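Local structure of protein of uncharacterized function (DUF1076) (Salmonella typhi, 6IAI) at residues I59-R64 / Y68-R73; E45-T50 / I106-Q111; T50-G55 / D78-K83; D33-K38 / R97-Q102; F86-T89 / M93-E96. The protein is the N-terminal part of StoD, a type III secretion effector that acts as an E3/E4 ubiquitin ligase and binds K48- and K63-linked diubiquitin. One frame throughout, in Å; residues are numbered along the deposited sequence.

Contact 1 (I59-R64 / Y68-R73); sequences IQVQLR and YEVSNR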
# COMPACT_ATOMS: atom_id res chain seq x y z
N ILE A 59 -5.14 5.30 -4.67
CA ILE A 59 -5.69 4.85 -3.40
C ILE A 59 -4.46 4.75 -2.47
O ILE A 59 -3.32 4.66 -2.95
CB ILE A 59 -6.48 3.51 -3.48
CG1 ILE A 59 -5.59 2.30 -3.78
CG2 ILE A 59 -7.67 3.61 -4.44
CD1 ILE A 59 -6.13 0.98 -3.30
N GLN A 60 -4.68 4.75 -1.16
CA GLN A 60 -3.59 4.60 -0.19
C GLN A 60 -3.65 3.25 0.46
O GLN A 60 -4.73 2.72 0.72
CB GLN A 60 -3.61 5.72 0.84
CG GLN A 60 -3.13 7.03 0.26
CD GLN A 60 -3.26 8.10 1.26
OE1 GLN A 60 -2.38 8.27 2.10
NE2 GLN A 60 -4.36 8.83 1.21
N VAL A 61 -2.47 2.68 0.69
CA VAL A 61 -2.30 1.36 1.29
C VAL A 61 -1.31 1.48 2.45
O VAL A 61 -0.18 1.97 2.27
CB VAL A 61 -1.92 0.27 0.23
CG1 VAL A 61 -1.59 -1.06 0.90
CG2 VAL A 61 -3.05 0.09 -0.79
N GLN A 62 -1.76 1.06 3.66
CA GLN A 62 -0.91 1.08 4.83
C GLN A 62 -0.42 -0.34 5.09
O GLN A 62 -1.23 -1.24 5.26
CB GLN A 62 -1.62 1.67 6.06
CG GLN A 62 -0.68 1.93 7.25
CD GLN A 62 -1.38 2.54 8.44
OE1 GLN A 62 -2.56 2.31 8.69
NE2 GLN A 62 -0.67 3.34 9.19
N LEU A 63 0.90 -0.52 5.00
CA LEU A 63 1.61 -1.78 5.25
C LEU A 63 2.51 -1.48 6.43
O LEU A 63 3.35 -0.59 6.34
CB LEU A 63 2.42 -2.25 4.03
CG LEU A 63 1.66 -2.50 2.71
CD1 LEU A 63 2.63 -2.88 1.63
CD2 LEU A 63 0.58 -3.58 2.84
N ARG A 64 2.24 -2.13 7.60
CA ARG A 64 2.92 -1.84 8.87
C ARG A 64 2.61 -0.39 9.24
O ARG A 64 1.45 -0.03 9.38
CB ARG A 64 4.44 -2.08 8.80
CG ARG A 64 4.86 -3.53 8.84
CD ARG A 64 6.30 -3.63 9.33
NE ARG A 64 6.47 -3.87 10.78
CZ ARG A 64 6.11 -4.97 11.44
NH1 ARG A 64 5.47 -5.96 10.82
NH2 ARG A 64 6.35 -5.08 12.74
N TYR A 68 1.62 3.80 1.16
CA TYR A 68 1.92 3.58 -0.26
C TYR A 68 0.75 4.05 -1.09
O TYR A 68 -0.38 3.94 -0.67
CB TYR A 68 2.19 2.08 -0.50
CG TYR A 68 3.32 1.57 0.38
CD1 TYR A 68 3.08 1.17 1.69
CD2 TYR A 68 4.64 1.59 -0.07
CE1 TYR A 68 4.12 0.77 2.53
CE2 TYR A 68 5.69 1.17 0.75
CZ TYR A 68 5.42 0.75 2.05
OH TYR A 68 6.44 0.37 2.87
N GLU A 69 1.04 4.64 -2.25
CA GLU A 69 0.03 5.10 -3.20
C GLU A 69 -0.03 4.11 -4.32
O GLU A 69 1.01 3.73 -4.83
CB GLU A 69 0.38 6.49 -3.72
CG GLU A 69 0.47 7.52 -2.61
CD GLU A 69 1.04 8.88 -2.97
OE1 GLU A 69 1.94 8.95 -3.85
OE2 GLU A 69 0.66 9.86 -2.29
N VAL A 70 -1.23 3.59 -4.62
CA VAL A 70 -1.37 2.61 -5.68
C VAL A 70 -2.49 3.03 -6.65
O VAL A 70 -3.52 3.56 -6.25
CB VAL A 70 -1.46 1.11 -5.25
CG1 VAL A 70 -1.18 0.84 -3.77
CG2 VAL A 70 -2.63 0.34 -5.81
N SER A 71 -2.22 2.83 -7.94
CA SER A 71 -3.17 3.09 -9.02
C SER A 71 -3.07 2.03 -10.06
O SER A 71 -2.03 1.40 -10.19
CB SER A 71 -2.96 4.48 -9.64
OG SER A 71 -1.60 4.88 -9.73
N ASN A 72 -4.15 1.78 -10.77
CA ASN A 72 -4.12 0.90 -11.93
C ASN A 72 -3.87 1.84 -13.16
O ASN A 72 -3.53 3.01 -12.94
CB ASN A 72 -5.39 0.04 -12.03
CG ASN A 72 -6.61 0.74 -12.58
OD1 ASN A 72 -6.87 1.92 -12.33
ND2 ASN A 72 -7.39 0.01 -13.34
N ARG A 73 -4.00 1.36 -14.42
CA ARG A 73 -3.74 2.20 -15.62
C ARG A 73 -2.32 2.79 -15.57
O ARG A 73 -2.12 3.98 -15.79
CB ARG A 73 -4.81 3.33 -15.77
CG ARG A 73 -6.20 2.78 -15.99
CD ARG A 73 -7.24 3.85 -16.01
NE ARG A 73 -8.56 3.24 -16.19
CZ ARG A 73 -9.68 3.92 -16.37
NH1 ARG A 73 -9.66 5.25 -16.40
NH2 ARG A 73 -10.84 3.28 -16.53
O HOH W 1 5.80 -0.53 5.31
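Tyr-68 and Val-61 face each other in an antiparallel beta hairpin as a hydrogen-bonded pair, Val-61 N giving to Tyr-68 O at 2.8 Å and Tyr-68 N giving back to Val-61 O. Ile-59 and Val-70 form the next such pair; between the two, Gln-60 and Glu-69 face each other without mutual backbone bonds and turn to the opposite face of the sheet. The tyrosine side chain reaches along the hairpin. Its CB lies 3.6 Å from Val-61 O, and with CG anti to the carbonyl carbon (chi1 -57°) the ring brings CD1, at its edge, to 3.4 Å from the same oxygen. Further out, CE1 meets Leu-63 CB at 3.8 Å, the two side chains crossing at about a right angle. At the tip, OH shares a hydrogen bond with a water 2.7 Å away in the ring plane; that water donates to Leu-63 O. A tyrosine suits this place, offering a flat apolar ring and a polar end. Beta-branched Val-61 and Val-70 pack diagonally, CG2 to CG1, at 3.6 Å. Glu-69, on the other face, bonds to Ser-87. Strand 22-25 flanks the hairpin on one side and 83-85 on the other, while helices 41-53 and 91-113 cover the aliphatic face.

Contact 2 (E45-T50 / I106-Q111); sequences ELIRDT and IRLERQ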
# COMPACT_ATOMS: atom_id res chain seq x y z
N GLU A 45 -5.67 -9.06 -4.23
CA GLU A 45 -6.92 -8.92 -5.00
C GLU A 45 -7.75 -7.75 -4.51
O GLU A 45 -8.26 -6.98 -5.33
CB GLU A 45 -7.72 -10.22 -5.06
CG GLU A 45 -8.41 -10.45 -6.41
CD GLU A 45 -7.64 -10.09 -7.68
OE1 GLU A 45 -8.06 -9.12 -8.37
OE2 GLU A 45 -6.59 -10.71 -7.96
N LEU A 46 -7.80 -7.54 -3.18
CA LEU A 46 -8.48 -6.39 -2.61
C LEU A 46 -7.80 -5.08 -3.09
O LEU A 46 -8.50 -4.15 -3.48
CB LEU A 46 -8.50 -6.47 -1.06
CG LEU A 46 -9.13 -5.26 -0.34
CD1 LEU A 46 -10.65 -5.13 -0.70
CD2 LEU A 46 -8.86 -5.32 1.15
N ILE A 47 -6.46 -5.00 -3.08
CA ILE A 47 -5.73 -3.81 -3.53
C ILE A 47 -6.01 -3.54 -5.01
O ILE A 47 -6.40 -2.43 -5.36
CB ILE A 47 -4.22 -3.86 -3.22
CG1 ILE A 47 -3.97 -4.00 -1.69
CG2 ILE A 47 -3.50 -2.61 -3.80
CD1 ILE A 47 -2.49 -4.43 -1.31
N ARG A 48 -5.89 -4.60 -5.86
CA ARG A 48 -6.13 -4.55 -7.31
C ARG A 48 -7.54 -4.08 -7.61
O ARG A 48 -7.69 -3.06 -8.30
CB ARG A 48 -5.85 -5.93 -7.97
CG ARG A 48 -4.36 -6.32 -7.95
CD ARG A 48 -4.04 -7.51 -8.84
NE ARG A 48 -4.09 -8.84 -8.23
CZ ARG A 48 -3.04 -9.59 -7.91
NH1 ARG A 48 -1.82 -9.18 -8.14
NH2 ARG A 48 -3.23 -10.79 -7.39
N ASP A 49 -8.59 -4.76 -7.04
CA ASP A 49 -10.00 -4.40 -7.23
C ASP A 49 -10.30 -2.96 -6.80
O ASP A 49 -10.99 -2.24 -7.52
CB ASP A 49 -10.94 -5.36 -6.50
CG ASP A 49 -11.00 -6.78 -7.06
OD1 ASP A 49 -10.46 -7.02 -8.17
OD2 ASP A 49 -11.61 -7.66 -6.39
N THR A 50 -9.76 -2.52 -5.65
CA THR A 50 -9.98 -1.16 -5.15
C THR A 50 -9.34 -0.12 -6.07
O THR A 50 -9.99 0.89 -6.38
CB THR A 50 -9.55 -1.04 -3.68
OG1 THR A 50 -10.15 -2.11 -2.94
CG2 THR A 50 -9.99 0.25 -3.06
N ILE A 106 8.71 -1.21 -4.32
CA ILE A 106 9.13 -2.08 -5.43
C ILE A 106 8.47 -3.45 -5.28
O ILE A 106 7.92 -3.99 -6.24
CB ILE A 106 10.70 -2.23 -5.51
CG1 ILE A 106 11.46 -0.93 -5.87
CG2 ILE A 106 11.11 -3.36 -6.44
CD1 ILE A 106 11.02 -0.16 -7.07
N ARG A 107 8.55 -4.02 -4.07
CA ARG A 107 8.03 -5.35 -3.74
C ARG A 107 6.53 -5.42 -3.89
O ARG A 107 6.02 -6.37 -4.50
CB ARG A 107 8.46 -5.77 -2.33
CG ARG A 107 9.90 -6.25 -2.27
CD ARG A 107 10.44 -6.21 -0.86
NE ARG A 107 11.90 -6.35 -0.86
CZ ARG A 107 12.54 -7.49 -0.67
NH1 ARG A 107 11.86 -8.61 -0.43
NH2 ARG A 107 13.86 -7.52 -0.70
N LEU A 108 5.83 -4.39 -3.38
CA LEU A 108 4.38 -4.30 -3.52
C LEU A 108 3.97 -4.27 -5.01
O LEU A 108 3.11 -5.05 -5.42
CB LEU A 108 3.79 -3.11 -2.72
CG LEU A 108 2.27 -2.99 -2.73
CD1 LEU A 108 1.60 -4.28 -2.22
CD2 LEU A 108 1.81 -1.74 -2.01
N GLU A 109 4.65 -3.43 -5.81
CA GLU A 109 4.42 -3.34 -7.27
C GLU A 109 4.62 -4.68 -7.97
O GLU A 109 3.76 -5.13 -8.72
CB GLU A 109 5.32 -2.26 -7.89
CG GLU A 109 4.71 -1.71 -9.16
CD GLU A 109 5.51 -0.58 -9.76
OE1 GLU A 109 5.38 0.56 -9.26
OE2 GLU A 109 6.29 -0.85 -10.70
N ARG A 110 5.72 -5.35 -7.64
CA ARG A 110 6.08 -6.66 -8.17
C ARG A 110 5.00 -7.68 -7.86
O ARG A 110 4.59 -8.41 -8.74
CB ARG A 110 7.45 -7.08 -7.61
CG ARG A 110 8.06 -8.33 -8.26
CD ARG A 110 9.47 -8.55 -7.74
NE ARG A 110 10.41 -7.53 -8.21
CZ ARG A 110 11.32 -6.91 -7.45
NH1 ARG A 110 11.42 -7.20 -6.15
NH2 ARG A 110 12.13 -6.01 -7.97
N GLN A 111 4.49 -7.70 -6.61
CA GLN A 111 3.42 -8.63 -6.21
C GLN A 111 2.08 -8.32 -6.88
O GLN A 111 1.34 -9.24 -7.24
CB GLN A 111 3.27 -8.65 -4.70
CG GLN A 111 4.50 -9.17 -3.94
CD GLN A 111 4.22 -9.09 -2.45
OE1 GLN A 111 3.17 -9.54 -1.97
NE2 GLN A 111 5.13 -8.48 -1.70
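Ile-47 and Leu-108 meet where the two helices of a two-layer alpha/beta fold, 41-53 and 91-113, lie together on one face of the sheet. The apolar part is slight: Ile-47 CD1 touches Leu-108 CD1 at 4.2 Å, methyl against methyl, the side chains crossing at a slant. Branched aliphatic residues suit this place because each also faces the strands, Ile-47 packing on Val-61 and Val-70, and Leu-108 on Leu-63 and Tyr-68.

The polar part belongs to Arg-48. Bent at chi3 (-92°), its chain brings NH1 toward the end of helix 91-113, where it makes a weak bond to Gln-111 O at 3.3 Å and a better one to Leu-112 O. Carbonyls near a helix C-terminus would probably welcome a positive group. The ionic part steadies the same guanidinium from within its own helix: Arg-48 NE donates to Glu-45 OE2 at 3.1 Å, nearly in the guanidinium plane but from above the plane of the carboxylate. Gln-111 uses its OE1 to accept from Leu-39 N.

Within helix 41-53, Leu-46 O takes two bonds from Thr-50, one from N and one from OG1 at 2.7 Å, arriving from opposite faces of the carbonyl plane.

Contact 3 (T50-G55 / D78-K83); sequences TAIQNG and DNNTFK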
# COMPACT_ATOMS: atom_id res chain seq x y z
N THR A 50 -9.76 -2.52 -5.65
CA THR A 50 -9.98 -1.16 -5.15
C THR A 50 -9.34 -0.12 -6.07
O THR A 50 -9.99 0.89 -6.38
CB THR A 50 -9.55 -1.04 -3.68
OG1 THR A 50 -10.15 -2.11 -2.94
CG2 THR A 50 -9.99 0.25 -3.06
N ALA A 51 -8.09 -0.37 -6.54
CA ALA A 51 -7.40 0.53 -7.47
C ALA A 51 -8.18 0.60 -8.80
O ALA A 51 -8.41 1.69 -9.31
CB ALA A 51 -5.97 0.07 -7.68
N ILE A 52 -8.66 -0.56 -9.30
CA ILE A 52 -9.45 -0.63 -10.52
C ILE A 52 -10.72 0.25 -10.39
O ILE A 52 -10.96 1.11 -11.25
CB ILE A 52 -9.78 -2.10 -10.92
CG1 ILE A 52 -8.52 -2.81 -11.47
CG2 ILE A 52 -10.91 -2.13 -11.96
CD1 ILE A 52 -8.55 -4.30 -11.38
N GLN A 53 -11.49 0.08 -9.29
CA GLN A 53 -12.72 0.85 -9.03
C GLN A 53 -12.48 2.36 -8.97
O GLN A 53 -13.43 3.12 -9.17
CB GLN A 53 -13.42 0.36 -7.74
CG GLN A 53 -14.11 -1.01 -7.84
CD GLN A 53 -14.27 -1.70 -6.48
OE1 GLN A 53 -14.02 -1.14 -5.39
NE2 GLN A 53 -14.62 -2.98 -6.51
N ASN A 54 -11.22 2.79 -8.73
CA ASN A 54 -10.86 4.20 -8.63
C ASN A 54 -10.29 4.77 -9.96
O ASN A 54 -9.79 5.89 -10.00
CB ASN A 54 -9.93 4.40 -7.43
CG ASN A 54 -10.15 5.70 -6.69
OD1 ASN A 54 -11.25 6.07 -6.33
ND2 ASN A 54 -9.08 6.40 -6.36
N GLY A 55 -10.41 3.97 -11.02
CA GLY A 55 -10.01 4.26 -12.40
C GLY A 55 -8.75 5.06 -12.64
O GLY A 55 -8.82 6.11 -13.28
N ASP A 78 -3.61 -1.32 -21.16
CA ASP A 78 -3.88 -2.34 -20.14
C ASP A 78 -4.19 -1.69 -18.80
O ASP A 78 -3.29 -1.15 -18.15
CB ASP A 78 -2.72 -3.35 -20.05
CG ASP A 78 -3.07 -4.65 -19.34
OD1 ASP A 78 -4.06 -4.67 -18.56
OD2 ASP A 78 -2.36 -5.66 -19.57
N ASN A 79 -5.47 -1.73 -18.39
CA ASN A 79 -5.96 -1.14 -17.15
C ASN A 79 -5.51 -1.92 -15.92
O ASN A 79 -5.37 -1.33 -14.85
CB ASN A 79 -7.49 -1.00 -17.18
CG ASN A 79 -8.00 0.10 -18.09
OD1 ASN A 79 -9.21 0.28 -18.25
ND2 ASN A 79 -7.11 0.86 -18.72
N ASN A 80 -5.26 -3.23 -16.08
CA ASN A 80 -4.81 -4.10 -14.99
C ASN A 80 -3.29 -4.14 -14.88
O ASN A 80 -2.69 -5.21 -14.80
CB ASN A 80 -5.43 -5.50 -15.10
CG ASN A 80 -6.94 -5.49 -15.18
OD1 ASN A 80 -7.61 -4.49 -14.90
ND2 ASN A 80 -7.52 -6.61 -15.60
N THR A 81 -2.69 -2.95 -14.88
CA THR A 81 -1.27 -2.73 -14.65
C THR A 81 -1.27 -1.81 -13.45
O THR A 81 -2.08 -0.89 -13.39
CB THR A 81 -0.54 -2.17 -15.90
OG1 THR A 81 -1.08 -0.90 -16.29
CG2 THR A 81 -0.58 -3.12 -17.05
N PHE A 82 -0.41 -2.09 -12.45
CA PHE A 82 -0.41 -1.30 -11.21
C PHE A 82 0.91 -0.66 -10.91
O PHE A 82 1.95 -1.29 -11.06
CB PHE A 82 -0.89 -2.18 -10.01
CG PHE A 82 -2.16 -2.94 -10.32
CD1 PHE A 82 -2.11 -4.17 -10.96
CD2 PHE A 82 -3.40 -2.39 -10.02
CE1 PHE A 82 -3.29 -4.84 -11.32
CE2 PHE A 82 -4.59 -3.07 -10.38
CZ PHE A 82 -4.52 -4.28 -11.04
N LYS A 83 0.85 0.60 -10.48
CA LYS A 83 1.98 1.43 -10.09
C LYS A 83 1.92 1.72 -8.58
O LYS A 83 0.87 2.06 -8.05
CB LYS A 83 1.99 2.77 -10.87
CG LYS A 83 3.36 3.44 -10.96
CD LYS A 83 4.35 2.70 -11.92
CE LYS A 83 5.81 2.93 -11.58
NZ LYS A 83 6.68 1.80 -12.03
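The last turn of helix 41-53 runs past an irregular loop, bringing the CA atoms of Ile-52 and Asn-80 to 7.3 Å and those of Ala-51 and Phe-82 to 8.1 Å. Side chains bridge that gap. Phe-82 presents its ring edge to the helix: CZ lies 4.0 Å from Ile-52 CD1, and CD2 4.3 Å from Ala-51 CB. The small alanine leaves room for the ring, while the isoleucine reaches out along CG1, which stands anti to the carbonyl carbon (chi1 -73°). The loop is shaped by an Asx turn, in which Asp-78 OD1 accepts from Asn-80 N at 3.1 Å, overlapping an inverse gamma turn centred on Asn-80. Thr-81 OG1 donates to Asp-78 O at 2.9 Å, tightening the bend further. From within this turn, Asn-80 OD1 rests 3.6 Å from Ile-52 CD1, a van der Waals contact near the surface. Phe-82, buried just before strand 83-85, also packs on Arg-48 and Asn-72, and its backbone N bonds to Asn-113 OD1 near the end of helix 91-113.

Contact 4 (D33-K38 / R97-Q102); sequences DNRIDK and RHIEWQ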
# COMPACT_ATOMS: atom_id res chain seq x y z
N ASP A 33 15.48 -8.97 6.21
CA ASP A 33 16.15 -7.80 5.64
C ASP A 33 15.34 -6.47 5.82
O ASP A 33 15.68 -5.45 5.20
CB ASP A 33 16.54 -8.03 4.17
CG ASP A 33 15.42 -8.41 3.23
OD1 ASP A 33 14.25 -8.40 3.67
OD2 ASP A 33 15.71 -8.70 2.04
N ASN A 34 14.29 -6.48 6.71
CA ASN A 34 13.46 -5.31 7.04
C ASN A 34 12.59 -4.84 5.82
O ASN A 34 12.50 -3.65 5.50
CB ASN A 34 14.32 -4.17 7.66
CG ASN A 34 13.54 -3.08 8.35
OD1 ASN A 34 12.55 -3.33 9.05
ND2 ASN A 34 13.99 -1.83 8.16
N ARG A 35 11.99 -5.82 5.14
CA ARG A 35 11.17 -5.62 3.97
C ARG A 35 9.89 -6.40 4.12
O ARG A 35 9.85 -7.36 4.89
CB ARG A 35 11.90 -6.07 2.69
CG ARG A 35 13.14 -5.28 2.29
CD ARG A 35 12.85 -3.84 1.90
NE ARG A 35 14.07 -3.11 1.56
CZ ARG A 35 14.85 -2.49 2.44
NH1 ARG A 35 14.54 -2.50 3.73
NH2 ARG A 35 15.95 -1.86 2.04
N ILE A 36 8.85 -6.02 3.37
CA ILE A 36 7.58 -6.73 3.40
C ILE A 36 7.76 -8.12 2.75
O ILE A 36 8.50 -8.28 1.78
CB ILE A 36 6.41 -5.91 2.77
CG1 ILE A 36 6.72 -5.42 1.33
CG2 ILE A 36 5.98 -4.74 3.68
CD1 ILE A 36 5.53 -5.24 0.40
N ASP A 37 7.12 -9.12 3.31
CA ASP A 37 7.12 -10.46 2.73
C ASP A 37 5.96 -10.47 1.72
O ASP A 37 5.35 -9.43 1.47
CB ASP A 37 6.90 -11.53 3.84
CG ASP A 37 7.46 -12.92 3.59
OD1 ASP A 37 7.69 -13.27 2.40
OD2 ASP A 37 7.64 -13.68 4.58
N LYS A 38 5.65 -11.64 1.17
CA LYS A 38 4.57 -11.80 0.21
C LYS A 38 3.20 -11.62 0.92
O LYS A 38 2.94 -12.28 1.92
CB LYS A 38 4.74 -13.18 -0.48
CG LYS A 38 3.56 -13.70 -1.32
CD LYS A 38 3.20 -12.83 -2.55
CE LYS A 38 2.20 -13.49 -3.47
NZ LYS A 38 0.97 -13.95 -2.75
N ARG A 97 13.40 6.73 6.76
CA ARG A 97 12.80 5.51 6.17
C ARG A 97 12.87 5.33 4.65
O ARG A 97 12.49 4.26 4.19
CB ARG A 97 11.32 5.39 6.58
CG ARG A 97 10.94 5.86 7.99
CD ARG A 97 11.34 4.89 9.08
NE ARG A 97 10.74 3.58 8.88
CZ ARG A 97 9.57 3.19 9.37
NH1 ARG A 97 8.82 4.04 10.08
NH2 ARG A 97 9.12 1.97 9.14
N HIS A 98 13.33 6.33 3.88
CA HIS A 98 13.33 6.28 2.41
C HIS A 98 13.83 4.98 1.79
O HIS A 98 13.21 4.52 0.83
CB HIS A 98 14.04 7.48 1.78
CG HIS A 98 15.50 7.58 2.07
ND1 HIS A 98 16.45 7.35 1.10
CD2 HIS A 98 16.14 7.94 3.22
CE1 HIS A 98 17.62 7.56 1.68
NE2 HIS A 98 17.48 7.92 2.95
N ILE A 99 14.90 4.36 2.33
CA ILE A 99 15.44 3.12 1.79
C ILE A 99 14.43 1.98 1.88
O ILE A 99 14.12 1.40 0.84
CB ILE A 99 16.84 2.74 2.38
CG1 ILE A 99 17.90 3.83 2.04
CG2 ILE A 99 17.28 1.35 1.85
CD1 ILE A 99 19.15 3.85 3.02
N GLU A 100 13.90 1.67 3.09
CA GLU A 100 12.93 0.57 3.23
C GLU A 100 11.62 0.89 2.54
O GLU A 100 11.00 -0.01 1.98
CB GLU A 100 12.68 0.12 4.69
CG GLU A 100 12.15 1.18 5.61
CD GLU A 100 11.40 0.67 6.82
OE1 GLU A 100 11.64 1.22 7.91
OE2 GLU A 100 10.58 -0.26 6.69
N TRP A 101 11.21 2.17 2.58
CA TRP A 101 10.01 2.65 1.94
C TRP A 101 10.03 2.33 0.44
O TRP A 101 9.11 1.67 -0.05
CB TRP A 101 9.86 4.14 2.20
CG TRP A 101 8.44 4.61 2.31
CD1 TRP A 101 7.33 3.97 1.85
CD2 TRP A 101 8.00 5.86 2.86
NE1 TRP A 101 6.21 4.73 2.12
CE2 TRP A 101 6.59 5.90 2.72
CE3 TRP A 101 8.65 6.96 3.46
CZ2 TRP A 101 5.82 6.99 3.16
CZ3 TRP A 101 7.88 8.03 3.91
CH2 TRP A 101 6.49 8.04 3.76
N GLN A 102 11.13 2.71 -0.26
CA GLN A 102 11.36 2.45 -1.69
C GLN A 102 11.41 0.96 -2.04
O GLN A 102 10.78 0.54 -3.02
CB GLN A 102 12.63 3.18 -2.18
CG GLN A 102 12.92 3.09 -3.69
CD GLN A 102 11.88 3.79 -4.53
OE1 GLN A 102 10.90 3.18 -4.99
NE2 GLN A 102 12.06 5.09 -4.75
O HOH W 2 9.72 -2.74 6.45
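Asn-34 O is gripped twice: by Arg-35 NH1 at 2.9 Å, a donor standing well above the carbonyl plane, and by a water that also donates to Glu-100 OE2, 2.6 Å away, across the contact. Asn-34 has a left-handed backbone conformation, which asparagine tolerates well. The carboxylate is held from its own helix, where Arg-97 NE and NH2 both reach Glu-100 OE1, at 2.7 and 2.9 Å, in a side-on salt bridge. Bent at chi2 (-66°), Arg-35 lays a guanidinium face over Glu-100 CA, with NH1 3.4 Å from Glu-100 CB and NH2 3.5 Å from Ile-99 CG2. The touch is thus with the carbon stem of the glutamate; Arg-35 NH1 and Glu-100 OE2 remain 5.4 Å apart, so any attraction between them is probably modest. Nearby, Ile-36 N bonds to Asn-104 OD1. Trp-101 turns away from the loop and packs on strand 66-71. The coil leading to helix 41-53 is thereby fastened along the flank of helix 91-113 in a two-layer alpha/beta fold.

Contact 5 (F86-T89 / M93-E96); sequences FSTT and MFRE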
# COMPACT_ATOMS: atom_id res chain seq x y z
N PHE A 86 5.05 6.60 -3.28
CA PHE A 86 4.86 7.07 -1.92
C PHE A 86 5.21 8.53 -1.87
O PHE A 86 6.03 8.99 -2.67
CB PHE A 86 5.67 6.25 -0.87
CG PHE A 86 7.17 6.32 -0.95
CD1 PHE A 86 7.89 7.31 -0.27
CD2 PHE A 86 7.89 5.38 -1.68
CE1 PHE A 86 9.29 7.36 -0.35
CE2 PHE A 86 9.28 5.44 -1.76
CZ PHE A 86 9.97 6.43 -1.09
N SER A 87 4.60 9.27 -0.95
CA SER A 87 4.88 10.70 -0.80
C SER A 87 4.70 11.09 0.65
O SER A 87 3.86 10.50 1.34
CB SER A 87 3.96 11.53 -1.70
OG SER A 87 2.61 11.55 -1.24
N THR A 88 5.50 12.07 1.10
CA THR A 88 5.44 12.62 2.46
C THR A 88 5.96 14.07 2.52
O THR A 88 6.74 14.49 1.67
CB THR A 88 6.13 11.69 3.51
OG1 THR A 88 5.72 12.09 4.82
CG2 THR A 88 7.65 11.68 3.39
N THR A 89 5.52 14.81 3.54
CA THR A 89 5.99 16.18 3.79
C THR A 89 7.09 16.16 4.85
O THR A 89 8.10 16.86 4.66
CB THR A 89 4.84 17.14 4.18
OG1 THR A 89 4.10 16.58 5.28
CG2 THR A 89 3.92 17.47 3.02
N MET A 93 10.85 11.65 8.75
CA MET A 93 10.41 10.30 8.36
C MET A 93 11.04 9.87 7.05
O MET A 93 11.46 8.72 6.94
CB MET A 93 8.89 10.18 8.30
CG MET A 93 8.42 8.74 8.13
SD MET A 93 6.67 8.59 7.77
CE MET A 93 6.02 8.63 9.43
N PHE A 94 11.09 10.76 6.05
CA PHE A 94 11.71 10.42 4.78
C PHE A 94 13.20 10.11 4.98
O PHE A 94 13.65 9.08 4.52
CB PHE A 94 11.50 11.50 3.71
CG PHE A 94 12.07 11.10 2.37
CD1 PHE A 94 11.31 10.37 1.46
CD2 PHE A 94 13.38 11.44 2.03
CE1 PHE A 94 11.84 10.00 0.22
CE2 PHE A 94 13.91 11.04 0.79
CZ PHE A 94 13.14 10.34 -0.10
N ARG A 95 13.94 10.99 5.70
CA ARG A 95 15.37 10.89 6.05
C ARG A 95 15.69 9.53 6.68
O ARG A 95 16.69 8.89 6.33
CB ARG A 95 15.70 12.00 7.08
CG ARG A 95 17.16 12.21 7.46
CD ARG A 95 17.29 13.33 8.48
NE ARG A 95 16.85 14.62 7.94
CZ ARG A 95 16.08 15.50 8.59
NH1 ARG A 95 15.67 15.24 9.83
NH2 ARG A 95 15.73 16.64 8.01
N GLU A 96 14.81 9.11 7.60
CA GLU A 96 14.88 7.90 8.39
C GLU A 96 14.40 6.63 7.67
O GLU A 96 14.92 5.56 7.97
CB GLU A 96 14.04 8.11 9.66
CG GLU A 96 14.56 7.41 10.90
CD GLU A 96 13.62 7.57 12.07
OE1 GLU A 96 13.43 8.73 12.53
OE2 GLU A 96 13.04 6.55 12.52
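Phe-94 is the residue of segment 93-96 that touches Phe-86 and Thr-88. Just before it, Met-93 points its CB toward the loop 86-89 yet stays short of close contact with it; its flexible thioether packs instead on Trp-101. Phe-94 follows and carries the contact. Its CB lies 3.9 Å from Thr-88 CG2, and since CG stands anti to the backbone N (chi1 -176°), the ring reaches across to Phe-86. There the two rings meet edge against edge, Phe-94 CE1 to Phe-86 CE1 at 3.7 Å and Phe-94 CD1 to Phe-86 CE1 at 4.1 Å, with the side chains crossing at about a right angle. Neither ring covers the face of the other. Threonine suits this loop position facing the helix because it serves both kinds of neighbour: its methyl meets the phenylalanine, and its OG1 bonds to Asp-90 OD1. Further along, His-98 also meets the Phe-94 ring. Phe-86, just past strand 83-85, stacks on Trp-101 and touches Ala-105, tying the exit of the edge strand to helix 91-113 from its first turn to its middle.

Overall arrangement
Contact 1 is the buried centre, where backbone bonds and aliphatic side chains dominate; contacts 2 and 3 are partly buried, and contacts 4 and 5 lie at the surface. Helix 91-113 serves contacts 2, 4 and 5 at successive places along its length, so contacts 2 and 5 lie with centres about 21 Å apart, on opposite sides of the chain's centre. Contacts 2 and 3 share helix 41-53 and Thr-50, and a salt bridge from Glu-109 to Lys-83 joins them. Across contact 1 the bonds are mainly backbone to backbone; contact 2 adds an arginine reaching helix carbonyls; in contact 4 a water spans the gap, beside a salt bridge internal to the helix. Contacts 3 and 5 meet through van der Waals packing.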